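Local coordinates for CARDB domain-containing protein (Pyrococcus furiosus, PDB 3IDU), which is of unknown function but binds two manganese ions through this all-beta CARDB domain, one piece of a longer protein, at residues 32-43 with 73-84. Residues are numbered along the deposited sequence; the frame is centred on the assembly and turned at random.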
ATOM      1  N   ASN A  32      -9.474 -15.990 -14.184  1.00 35.22           N
ATOM      2  CA  ASN A  32      -8.351 -16.492 -14.972  1.00 30.41           C
ATOM      3  C   ASN A  32      -7.769 -15.447 -15.917  1.00 34.11           C
ATOM      4  O   ASN A  32      -7.257 -15.781 -16.989  1.00 33.36           O
ATOM      5  CB  ASN A  32      -8.778 -17.729 -15.765  1.00 36.48           C
ATOM      6  CG  ASN A  32      -9.323 -18.830 -14.874  1.00 38.52           C
ATOM      7  OD1 ASN A  32      -8.648 -19.287 -13.949  1.00 38.14           O
ATOM      8  ND2 ASN A  32     -10.549 -19.260 -15.146  1.00 41.20           N
ATOM      9  N   LYS A  33      -7.840 -14.183 -15.511  1.00 31.68           N
ATOM     10  CA  LYS A  33      -7.311 -13.088 -16.315  1.00 34.99           C
ATOM     11  C   LYS A  33      -6.245 -12.324 -15.541  1.00 27.11           C
ATOM     12  O   LYS A  33      -6.452 -11.951 -14.389  1.00 30.73           O
ATOM     13  CB  LYS A  33      -8.439 -12.137 -16.727  1.00 36.11           C
ATOM     14  CG  LYS A  33      -9.448 -12.759 -17.677  1.00 42.38           C
ATOM     15  CD  LYS A  33     -10.534 -11.770 -18.066  1.00 42.69           C
ATOM     16  CE  LYS A  33     -11.499 -12.385 -19.067  1.00 46.30           C
ATOM     17  NZ  LYS A  33     -12.581 -11.438 -19.458  1.00 52.40           N
ATOM     18  N   LEU A  34      -5.101 -12.103 -16.182  1.00 30.54           N
ATOM     19  CA  LEU A  34      -3.993 -11.385 -15.562  1.00 31.22           C
ATOM     20  C   LEU A  34      -4.376  -9.946 -15.239  1.00 30.12           C
ATOM     21  O   LEU A  34      -4.798  -9.196 -16.117  1.00 31.33           O
ATOM     22  CB  LEU A  34      -2.777 -11.388 -16.493  1.00 33.24           C
ATOM     23  CG  LEU A  34      -1.537 -10.632 -16.004  1.00 39.17           C
ATOM     24  CD1 LEU A  34      -1.003 -11.287 -14.741  1.00 34.51           C
ATOM     25  CD2 LEU A  34      -0.473 -10.626 -17.093  1.00 34.03           C
ATOM     26  N   ALA A  35      -4.227  -9.566 -13.974  1.00 29.38           N
ATOM     27  CA  ALA A  35      -4.543  -8.212 -13.538  1.00 30.31           C
ATOM     28  C   ALA A  35      -3.312  -7.604 -12.871  1.00 29.26           C
ATOM     29  O   ALA A  35      -2.638  -8.261 -12.075  1.00 26.42           O
ATOM     30  CB  ALA A  35      -5.719  -8.231 -12.566  1.00 20.03           C
ATOM     31  N   GLU A  36      -3.021  -6.349 -13.197  1.00 29.05           N
ATOM     32  CA  GLU A  36      -1.862  -5.670 -12.632  1.00 31.52           C
ATOM     33  C   GLU A  36      -2.273  -4.562 -11.667  1.00 28.97           C
ATOM     34  O   GLU A  36      -3.057  -3.679 -12.017  1.00 26.95           O
ATOM     35  CB  GLU A  36      -1.000  -5.089 -13.760  1.00 34.14           C
ATOM     36  CG  GLU A  36      -0.511  -6.135 -14.759  1.00 47.40           C
ATOM     37  CD  GLU A  36       0.300  -5.541 -15.899  1.00 51.95           C
ATOM     38  OE1 GLU A  36       0.742  -6.312 -16.777  1.00 56.49           O
ATOM     39  OE2 GLU A  36       0.495  -4.308 -15.918  1.00 55.88           O
ATOM     40  N   TYR A  37      -1.745  -4.620 -10.448  1.00 19.19           N
ATOM     41  CA  TYR A  37      -2.054  -3.616  -9.436  1.00 22.49           C
ATOM     42  C   TYR A  37      -0.801  -2.886  -8.999  1.00 16.16           C
ATOM     43  O   TYR A  37       0.309  -3.369  -9.199  1.00 16.32           O
ATOM     44  CB  TYR A  37      -2.709  -4.256  -8.210  1.00 22.46           C
ATOM     45  CG  TYR A  37      -4.102  -4.779  -8.461  1.00 18.78           C
ATOM     46  CD1 TYR A  37      -4.308  -6.033  -9.037  1.00 20.72           C
ATOM     47  CD2 TYR A  37      -5.217  -4.005  -8.151  1.00 19.70           C
ATOM     48  CE1 TYR A  37      -5.598  -6.501  -9.297  1.00 24.31           C
ATOM     49  CE2 TYR A  37      -6.506  -4.461  -8.407  1.00 27.08           C
ATOM     50  CZ  TYR A  37      -6.690  -5.707  -8.981  1.00 23.17           C
ATOM     51  OH  TYR A  37      -7.965  -6.148  -9.246  1.00 26.19           O
ATOM     52  N   GLU A  38      -0.983  -1.711  -8.408  1.00 15.94           N
ATOM     53  CA  GLU A  38       0.151  -0.937  -7.933  1.00 18.92           C
ATOM     54  C   GLU A  38      -0.063  -0.517  -6.492  1.00 17.24           C
ATOM     55  O   GLU A  38      -1.151  -0.086  -6.109  1.00 19.29           O
ATOM     56  CB  GLU A  38       0.358   0.316  -8.789  1.00 25.33           C
ATOM     57  CG  GLU A  38       0.491   0.050 -10.279  1.00 26.46           C
ATOM     58  CD  GLU A  38       0.862   1.297 -11.056  1.00 32.36           C
ATOM     59  OE1 GLU A  38       0.225   2.348 -10.835  1.00 34.83           O
ATOM     60  OE2 GLU A  38       1.786   1.224 -11.894  1.00 39.30           O
ATOM     61  N   VAL A  39       0.985  -0.661  -5.691  1.00 12.58           N
ATOM     62  CA  VAL A  39       0.928  -0.255  -4.300  1.00 13.49           C
ATOM     63  C   VAL A  39       1.807   0.986  -4.215  1.00 10.31           C
ATOM     64  O   VAL A  39       3.007   0.919  -4.469  1.00 11.42           O
ATOM     65  CB  VAL A  39       1.478  -1.350  -3.364  1.00 13.77           C
ATOM     66  CG1 VAL A  39       1.451  -0.856  -1.926  1.00 17.66           C
ATOM     67  CG2 VAL A  39       0.633  -2.623  -3.498  1.00 23.11           C
ATOM     68  N   HIS A  40       1.194   2.123  -3.899  1.00  9.95           N
ATOM     69  CA  HIS A  40       1.918   3.382  -3.778  1.00 12.34           C
ATOM     70  C   HIS A  40       2.269   3.615  -2.311  1.00 13.86           C
ATOM     71  O   HIS A  40       1.390   3.868  -1.491  1.00 11.54           O
ATOM     72  CB  HIS A  40       1.060   4.541  -4.298  1.00 12.47           C
ATOM     73  CG  HIS A  40       0.817   4.497  -5.775  1.00 21.29           C
ATOM     74  ND1 HIS A  40       1.195   5.515  -6.622  1.00 19.15           N
ATOM     75  CD2 HIS A  40       0.266   3.539  -6.560  1.00 20.76           C
ATOM     76  CE1 HIS A  40       0.890   5.187  -7.866  1.00 25.51           C
ATOM     77  NE2 HIS A  40       0.326   3.993  -7.855  1.00 17.71           N
ATOM     78  N   VAL A  41       3.554   3.513  -1.985  1.00 11.11           N
ATOM     79  CA  VAL A  41       4.011   3.712  -0.611  1.00 11.43           C
ATOM     80  C   VAL A  41       4.754   5.042  -0.550  1.00 10.91           C
ATOM     81  O   VAL A  41       5.656   5.299  -1.350  1.00  7.65           O
ATOM     82  CB  VAL A  41       4.928   2.543  -0.154  1.00  9.32           C
ATOM     83  CG1 VAL A  41       6.199   2.510  -0.989  1.00 17.27           C
ATOM     84  CG2 VAL A  41       5.255   2.677   1.326  1.00 12.16           C
ATOM     85  N   LYS A  42       4.366   5.898   0.392  1.00  6.82           N
ATOM     86  CA  LYS A  42       4.994   7.206   0.504  1.00  6.05           C
ATOM     87  C   LYS A  42       5.450   7.530   1.915  1.00  7.98           C
ATOM     88  O   LYS A  42       4.941   6.978   2.889  1.00  8.22           O
ATOM     89  CB  LYS A  42       4.007   8.285   0.045  1.00 10.16           C
ATOM     90  CG  LYS A  42       3.253   7.909  -1.225  1.00 23.50           C
ATOM     91  CD  LYS A  42       2.092   8.842  -1.528  1.00 22.64           C
ATOM     92  CE  LYS A  42       2.564  10.174  -2.085  1.00 31.30           C
ATOM     93  NZ  LYS A  42       1.418  10.993  -2.600  1.00 26.98           N
ATOM     94  N   ASN A  43       6.434   8.417   2.007  1.00  7.43           N
ATOM     95  CA  ASN A  43       6.924   8.892   3.290  1.00  9.62           C
ATOM     96  C   ASN A  43       6.641  10.381   3.225  1.00 14.30           C
ATOM     97  O   ASN A  43       7.345  11.119   2.540  1.00 11.25           O
ATOM     98  CB  ASN A  43       8.427   8.673   3.456  1.00  9.88           C
ATOM     99  CG  ASN A  43       8.944   9.218   4.777  1.00 13.81           C
ATOM    100  OD1 ASN A  43       8.169   9.702   5.608  1.00  8.07           O
ATOM    101  ND2 ASN A  43      10.256   9.135   4.981  1.00  8.36           N
ATOM    102  N   LYS A  73       9.808  12.612   2.070  1.00  7.56           N
ATOM    103  CA  LYS A  73       8.956  13.002   0.959  1.00  8.71           C
ATOM    104  C   LYS A  73       9.156  12.142  -0.288  1.00 12.79           C
ATOM    105  O   LYS A  73       8.981  12.625  -1.404  1.00 20.53           O
ATOM    106  CB  LYS A  73       9.190  14.480   0.615  1.00 12.45           C
ATOM    107  CG  LYS A  73       8.751  15.452   1.704  1.00 16.60           C
ATOM    108  CD  LYS A  73       8.871  16.898   1.234  1.00 30.88           C
ATOM    109  CE  LYS A  73       8.334  17.880   2.267  1.00 33.07           C
ATOM    110  NZ  LYS A  73       8.533  19.301   1.853  1.00 46.02           N
ATOM    111  N   GLU A  74       9.526  10.878  -0.111  1.00  9.32           N
ATOM    112  CA  GLU A  74       9.729   9.993  -1.257  1.00 10.52           C
ATOM    113  C   GLU A  74       8.555   9.031  -1.436  1.00 15.84           C
ATOM    114  O   GLU A  74       7.866   8.676  -0.474  1.00 12.73           O
ATOM    115  CB  GLU A  74      11.026   9.188  -1.108  1.00 13.78           C
ATOM    116  CG  GLU A  74      11.369   8.390  -2.362  1.00 20.12           C
ATOM    117  CD  GLU A  74      12.668   7.598  -2.261  1.00 27.64           C
ATOM    118  OE1 GLU A  74      13.094   7.032  -3.292  1.00 22.71           O
ATOM    119  OE2 GLU A  74      13.264   7.532  -1.167  1.00 24.69           O
ATOM    120  N   GLU A  75       8.324   8.622  -2.677  1.00 11.99           N
ATOM    121  CA  GLU A  75       7.247   7.695  -2.986  1.00 10.33           C
ATOM    122  C   GLU A  75       7.775   6.602  -3.890  1.00  8.70           C
ATOM    123  O   GLU A  75       8.627   6.847  -4.746  1.00  9.26           O
ATOM    124  CB  GLU A  75       6.094   8.416  -3.696  1.00 12.39           C
ATOM    125  CG  GLU A  75       4.953   7.483  -4.103  1.00 16.25           C
ATOM    126  CD  GLU A  75       3.834   8.191  -4.850  1.00 28.49           C
ATOM    127  OE1 GLU A  75       2.840   7.519  -5.199  1.00 20.24           O
ATOM    128  OE2 GLU A  75       3.943   9.414  -5.091  1.00 28.65           O
ATOM    129  N   LYS A  76       7.284   5.388  -3.685  1.00  8.14           N
ATOM    130  CA  LYS A  76       7.685   4.271  -4.524  1.00  9.13           C
ATOM    131  C   LYS A  76       6.443   3.513  -4.948  1.00 14.56           C
ATOM    132  O   LYS A  76       5.465   3.426  -4.200  1.00 13.24           O
ATOM    133  CB  LYS A  76       8.647   3.343  -3.778  1.00 13.35           C
ATOM    134  CG  LYS A  76      10.056   3.899  -3.661  1.00 10.37           C
ATOM    135  CD  LYS A  76      11.007   2.939  -2.949  1.00 12.60           C
ATOM    136  CE  LYS A  76      12.425   3.498  -2.963  1.00 13.06           C
ATOM    137  NZ  LYS A  76      13.397   2.659  -2.209  1.00 15.18           N
ATOM    138  N   VAL A  77       6.481   2.989  -6.168  1.00 11.48           N
ATOM    139  CA  VAL A  77       5.370   2.229  -6.706  1.00 15.50           C
ATOM    140  C   VAL A  77       5.780   0.770  -6.778  1.00 17.07           C
ATOM    141  O   VAL A  77       6.712   0.400  -7.497  1.00 16.80           O
ATOM    142  CB  VAL A  77       4.973   2.722  -8.121  1.00 16.19           C
ATOM    143  CG1 VAL A  77       3.791   1.911  -8.644  1.00 17.50           C
ATOM    144  CG2 VAL A  77       4.614   4.199  -8.071  1.00 15.89           C
ATOM    145  N   LEU A  78       5.095  -0.050  -5.993  1.00 13.97           N
ATOM    146  CA  LEU A  78       5.355  -1.479  -5.947  1.00 20.97           C
ATOM    147  C   LEU A  78       4.286  -2.130  -6.802  1.00 16.72           C
ATOM    148  O   LEU A  78       3.137  -1.697  -6.801  1.00 22.46           O
ATOM    149  CB  LEU A  78       5.245  -1.984  -4.510  1.00 17.77           C
ATOM    150  CG  LEU A  78       6.070  -1.231  -3.464  1.00 17.72           C
ATOM    151  CD1 LEU A  78       5.882  -1.903  -2.114  1.00 18.97           C
ATOM    152  CD2 LEU A  78       7.538  -1.224  -3.862  1.00 19.56           C
ATOM    153  N   THR A  79       4.651  -3.167  -7.539  1.00 15.79           N
ATOM    154  CA  THR A  79       3.671  -3.817  -8.386  1.00 14.52           C
ATOM    155  C   THR A  79       3.526  -5.293  -8.075  1.00 15.75           C
ATOM    156  O   THR A  79       4.421  -5.915  -7.502  1.00 18.04           O
ATOM    157  CB  THR A  79       4.045  -3.679  -9.871  1.00 23.57           C
ATOM    158  OG1 THR A  79       5.306  -4.317 -10.100  1.00 26.88           O
ATOM    159  CG2 THR A  79       4.141  -2.213 -10.261  1.00 28.81           C
ATOM    160  N   PHE A  80       2.380  -5.840  -8.444  1.00 17.98           N
ATOM    161  CA  PHE A  80       2.116  -7.258  -8.259  1.00 20.03           C
ATOM    162  C   PHE A  80       0.993  -7.659  -9.198  1.00 27.30           C
ATOM    163  O   PHE A  80       0.035  -6.906  -9.399  1.00 27.12           O
ATOM    164  CB  PHE A  80       1.745  -7.581  -6.799  1.00 20.54           C
ATOM    165  CG  PHE A  80       0.405  -7.047  -6.365  1.00 18.53           C
ATOM    166  CD1 PHE A  80       0.291  -5.771  -5.819  1.00 15.60           C
ATOM    167  CD2 PHE A  80      -0.743  -7.831  -6.488  1.00 24.73           C
ATOM    168  CE1 PHE A  80      -0.947  -5.283  -5.398  1.00 16.28           C
ATOM    169  CE2 PHE A  80      -1.985  -7.353  -6.071  1.00 17.65           C
ATOM    170  CZ  PHE A  80      -2.088  -6.076  -5.524  1.00 21.10           C
ATOM    171  N   ASN A  81       1.127  -8.835  -9.797  1.00 21.96           N
ATOM    172  CA  ASN A  81       0.106  -9.329 -10.708  1.00 28.10           C
ATOM    173  C   ASN A  81      -0.777 -10.315  -9.966  1.00 26.15           C
ATOM    174  O   ASN A  81      -0.334 -10.982  -9.033  1.00 19.98           O
ATOM    175  CB  ASN A  81       0.741 -10.023 -11.916  1.00 31.35           C
ATOM    176  CG  ASN A  81       1.705  -9.124 -12.669  1.00 38.80           C
ATOM    177  OD1 ASN A  81       1.476  -7.918 -12.806  1.00 41.94           O
ATOM    178  ND2 ASN A  81       2.785  -9.711 -13.175  1.00 38.86           N
ATOM    179  N   TRP A  82      -2.035 -10.397 -10.382  1.00 23.80           N
ATOM    180  CA  TRP A  82      -2.977 -11.308  -9.761  1.00 28.95           C
ATOM    181  C   TRP A  82      -3.937 -11.889 -10.788  1.00 32.01           C
ATOM    182  O   TRP A  82      -4.665 -11.158 -11.464  1.00 33.03           O
ATOM    183  CB  TRP A  82      -3.767 -10.593  -8.665  1.00 26.12           C
ATOM    184  CG  TRP A  82      -4.796 -11.464  -8.002  1.00 25.94           C
ATOM    185  CD1 TRP A  82      -4.639 -12.762  -7.603  1.00 25.42           C
ATOM    186  CD2 TRP A  82      -6.120 -11.084  -7.616  1.00 18.62           C
ATOM    187  NE1 TRP A  82      -5.785 -13.212  -6.989  1.00 22.97           N
ATOM    188  CE2 TRP A  82      -6.711 -12.202  -6.984  1.00 17.99           C
ATOM    189  CE3 TRP A  82      -6.868  -9.906  -7.743  1.00 18.80           C
ATOM    190  CZ2 TRP A  82      -8.012 -12.177  -6.477  1.00 12.30           C
ATOM    191  CZ3 TRP A  82      -8.163  -9.878  -7.237  1.00 21.59           C
ATOM    192  CH2 TRP A  82      -8.722 -11.010  -6.611  1.00 16.02           C
ATOM    193  N   THR A  83      -3.930 -13.213 -10.895  1.00 24.93           N
ATOM    194  CA  THR A  83      -4.801 -13.915 -11.824  1.00 29.30           C
ATOM    195  C   THR A  83      -5.806 -14.726 -11.015  1.00 27.51           C
ATOM    196  O   THR A  83      -5.519 -15.856 -10.612  1.00 32.52           O
ATOM    197  CB  THR A  83      -3.997 -14.871 -12.726  1.00 29.33           C
ATOM    198  OG1 THR A  83      -2.913 -14.156 -13.334  1.00 32.05           O
ATOM    199  CG2 THR A  83      -4.891 -15.441 -13.818  1.00 32.37           C
ATOM    200  N   PRO A  84      -6.993 -14.149 -10.747  1.00 21.54           N
ATOM    201  CA  PRO A  84      -8.065 -14.794  -9.982  1.00 19.78           C
ATOM    202  C   PRO A  84      -8.487 -16.125 -10.595  1.00 26.86           C
ATOM    203  O   PRO A  84      -8.484 -16.279 -11.817  1.00 27.11           O
ATOM    204  CB  PRO A  84      -9.199 -13.773 -10.041  1.00 20.08           C
ATOM    205  CG  PRO A  84      -8.487 -12.479 -10.144  1.00 23.43           C
ATOM    206  CD  PRO A  84      -7.377 -12.776 -11.119  1.00 26.29           C
TER
HETATM  207  O   HOH W   1       0.746   8.270  -6.209  1.00 40.35           O
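Strands 35-43 and 75-82 pair antiparallel, with Ala35, Tyr37, Val39 and Val41 opposite Trp82, Phe80, Leu78 and Lys76 in the hydrogen-bonded pairs. The shortest bond of the ladder runs from Val39 N to Leu78 O, 2.6 Å. It slackens at Tyr37, where the bond from Phe80 N is weak. At one end Asn32 N bonds to Pro84 O; at the other Asn43 N bonds to Glu74 O.

Apolar contacts fill the face carrying Tyr37 and Phe80. Phe80 has chi1 69°, which sets CG between its backbone N and carbonyl carbon and swings the ring across to Tyr37 and Val39. Tyr37 CB sits over one ring face, 3.3 Å from Phe80 CZ. Val39 CG2 meets the ring edge at Phe80 CE1, 3.6 Å away. The two aromatic planes are nearly parallel but slid apart. Tyr37 CE1 reaches the edge of the Trp82 indole. Tyr37 OH bonds to Pro26 O.

Polar contacts lie on the other face. His40 ND1 donates to Glu75 OE1 at 3.0 Å, in the imidazole plane. Val77 CG2 lies over one face of that ring, toward its rim, in a CH-pi contact. Lys42 runs alongside Glu75, with CG 3.4 Å from Glu75 CG, and its NZ makes a long salt bridge, 3.9 Å, to Glu75 OE2. An alanine in place of Glu75 would probably leave His40 ND1 without its carboxylate and Lys42 without this counter-charge.

Strand 75-82 edges the three-stranded sheet. Its Phe80 face packs on the five-stranded sheet in a beta sandwich, consistent with the E-set clan. The pair is thus mainly apolar toward the sandwich interior and mostly polar outside.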